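Local coordinates for protein CsoZ (Staphylococcus aureus, PDB 6FF1) that probably acts as a small copper metallochaperone of the heavy-metal-associated domain family, taking part in copper homeostasis, at residues A[23-28]-A[57-62]. Sequence-based numbering, arbitrary orientation.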
loop_
_atom_site.group_PDB
_atom_site.type_symbol
_atom_site.label_atom_id
_atom_site.label_comp_id
_atom_site.label_asym_id
_atom_site.label_seq_id
_atom_site.Cartn_x
_atom_site.Cartn_y
_atom_site.Cartn_z
ATOM N N GLU A 23 0.500 7.917 2.625
ATOM C CA GLU A 23 -0.050 9.061 1.928
ATOM C C GLU A 23 -0.119 8.836 0.423
ATOM O O GLU A 23 -1.144 9.127 -0.185
ATOM C CB GLU A 23 0.792 10.321 2.268
ATOM C CG GLU A 23 0.260 11.564 1.642
ATOM C CD GLU A 23 -0.864 12.258 2.434
ATOM O OE1 GLU A 23 -1.504 11.609 3.296
ATOM O OE2 GLU A 23 -1.099 13.477 2.197
ATOM N N ARG A 24 0.949 8.335 -0.154
ATOM C CA ARG A 24 1.001 8.087 -1.581
ATOM C C ARG A 24 -0.074 7.087 -2.011
ATOM O O ARG A 24 -0.766 7.328 -3.014
ATOM C CB ARG A 24 2.361 7.661 -2.046
ATOM C CG ARG A 24 3.398 8.757 -1.992
ATOM C CD ARG A 24 3.332 9.597 -3.254
ATOM N NE ARG A 24 3.608 8.854 -4.452
ATOM C CZ ARG A 24 3.508 9.328 -5.667
ATOM N NH1 ARG A 24 3.256 10.619 -5.866
ATOM N NH2 ARG A 24 3.736 8.572 -6.727
ATOM N N ILE A 25 -0.210 5.973 -1.297
ATOM C CA ILE A 25 -1.230 5.041 -1.657
ATOM C C ILE A 25 -2.608 5.634 -1.409
ATOM O O ILE A 25 -3.515 5.564 -2.280
ATOM C CB ILE A 25 -1.070 3.728 -0.914
ATOM C CG1 ILE A 25 0.241 3.046 -1.319
ATOM C CG2 ILE A 25 -2.265 2.837 -1.162
ATOM C CD1 ILE A 25 0.516 1.787 -0.508
ATOM N N SER A 26 -2.830 6.273 -0.277
ATOM C CA SER A 26 -4.131 6.787 0.073
ATOM C C SER A 26 -4.613 7.801 -0.961
ATOM O O SER A 26 -5.793 7.891 -1.205
ATOM C CB SER A 26 -4.108 7.534 1.413
ATOM O OG SER A 26 -3.917 6.615 2.454
ATOM N N ASN A 27 -3.722 8.586 -1.480
ATOM C CA ASN A 27 -4.072 9.646 -2.410
ATOM C C ASN A 27 -4.270 9.232 -3.842
ATOM O O ASN A 27 -4.720 10.032 -4.676
ATOM C CB ASN A 27 -3.107 10.818 -2.311
ATOM C CG ASN A 27 -3.239 11.553 -0.947
ATOM O OD1 ASN A 27 -4.183 11.345 -0.202
ATOM N ND2 ASN A 27 -2.259 12.332 -0.649
ATOM N N MET A 28 -4.023 7.949 -4.133
ATOM C CA MET A 28 -4.417 7.435 -5.417
ATOM C C MET A 28 -5.930 7.487 -5.523
ATOM O O MET A 28 -6.651 7.140 -4.601
ATOM C CB MET A 28 -3.947 5.986 -5.559
ATOM C CG MET A 28 -2.469 5.865 -5.598
ATOM S SD MET A 28 -1.968 4.118 -5.562
ATOM C CE MET A 28 -2.508 3.556 -7.068
ATOM N N GLU A 57 0.484 -1.819 -5.954
ATOM C CA GLU A 57 1.755 -2.504 -5.850
ATOM C C GLU A 57 2.899 -1.793 -6.548
ATOM O O GLU A 57 4.014 -1.779 -6.063
ATOM C CB GLU A 57 1.609 -3.960 -6.321
ATOM C CG GLU A 57 0.661 -4.700 -5.367
ATOM C CD GLU A 57 0.493 -6.129 -5.667
ATOM O OE1 GLU A 57 0.573 -6.483 -6.905
ATOM O OE2 GLU A 57 0.347 -6.889 -4.683
ATOM N N LYS A 58 2.597 -1.178 -7.686
ATOM C CA LYS A 58 3.614 -0.442 -8.379
ATOM C C LYS A 58 4.135 0.700 -7.497
ATOM O O LYS A 58 5.326 0.979 -7.495
ATOM C CB LYS A 58 3.067 0.086 -9.690
ATOM C CG LYS A 58 4.043 0.979 -10.430
ATOM C CD LYS A 58 3.556 1.440 -11.796
ATOM C CE LYS A 58 4.663 2.132 -12.584
ATOM N NZ LYS A 58 5.064 3.425 -12.011
ATOM N N GLU A 59 3.249 1.372 -6.785
ATOM C CA GLU A 59 3.703 2.441 -5.891
ATOM C C GLU A 59 4.604 1.921 -4.792
ATOM O O GLU A 59 5.628 2.535 -4.469
ATOM C CB GLU A 59 2.530 3.169 -5.286
ATOM C CG GLU A 59 2.918 4.295 -4.342
ATOM C CD GLU A 59 3.741 5.384 -4.978
ATOM O OE1 GLU A 59 3.554 5.689 -6.165
ATOM O OE2 GLU A 59 4.538 6.076 -4.307
ATOM N N ILE A 60 4.258 0.748 -4.266
ATOM C CA ILE A 60 5.126 0.091 -3.267
ATOM C C ILE A 60 6.495 -0.131 -3.817
ATOM O O ILE A 60 7.495 0.148 -3.175
ATOM C CB ILE A 60 4.435 -1.125 -2.710
ATOM C CG1 ILE A 60 3.160 -0.714 -1.974
ATOM C CG2 ILE A 60 5.359 -1.951 -1.822
ATOM C CD1 ILE A 60 2.221 -1.890 -1.620
ATOM N N TYR A 61 6.558 -0.726 -5.010
ATOM C CA TYR A 61 7.815 -0.974 -5.655
ATOM C C TYR A 61 8.571 0.310 -6.008
ATOM O O TYR A 61 9.803 0.390 -5.883
ATOM C CB TYR A 61 7.631 -1.858 -6.908
ATOM C CG TYR A 61 7.726 -3.306 -6.565
ATOM C CD1 TYR A 61 6.706 -3.918 -5.881
ATOM C CD2 TYR A 61 8.855 -4.026 -6.827
ATOM C CE1 TYR A 61 6.818 -5.227 -5.483
ATOM C CE2 TYR A 61 8.955 -5.360 -6.454
ATOM C CZ TYR A 61 7.951 -5.925 -5.740
ATOM O OH TYR A 61 8.017 -7.225 -5.276
ATOM N N ASP A 62 7.843 1.311 -6.470
ATOM C CA ASP A 62 8.491 2.584 -6.814
ATOM C C ASP A 62 9.173 3.251 -5.640
ATOM O O ASP A 62 10.168 3.969 -5.797
ATOM C CB ASP A 62 7.487 3.549 -7.443
ATOM C CG ASP A 62 7.102 3.158 -8.865
ATOM O OD1 ASP A 62 7.757 2.266 -9.460
ATOM O OD2 ASP A 62 6.140 3.761 -9.339
#
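The carboxylate of E59 lies at the edge of the R24 guanidinium, its CD in the guanidinium plane, while the carboxylate itself is turned 56° from that plane. The grip is side-on and twofold: NE of R24 donates to OE2 of E59 at 2.9 Å in an almost straight bond (175°), while NH2 of R24 reaches OE1 of E59, also at 2.9 Å, with more bend. Because of the turn, NE comes to OE2 from above the carboxylate plane, whereas NH2 approaches OE1 on its syn side but also tilted out of that plane. With CG beside its backbone N (chi1 -70°) and further bends at chi2 and chi3, the arginine chain curls round OE2, bringing NE and NH2 back to the carboxylate, and crosses the E59 side chain at about a right angle. R24 CB, placed by the helix itself, lies 3.5 Å from E59 OE2. In this ferredoxin-like βαββαβ fold of heavy-metal-associated domains, helices 15-26 and 53-62 pack side by side on the antiparallel sheet, and the ion pair bridges them on their more exposed side. E63, whose side chain R24 also touches, brings OE2 close to E59 OE2; the arginine probably offsets the repulsion between the two acids. Beneath the salt bridge the joint turns apolar: I25 CD1 meets I60 CG1 at 3.9 Å, and I25 CG1 lies 4.2 Å from E59 CG. I25 also touches V31 and V34 of strand 31-36, as I60 does I67 of strand 66-68.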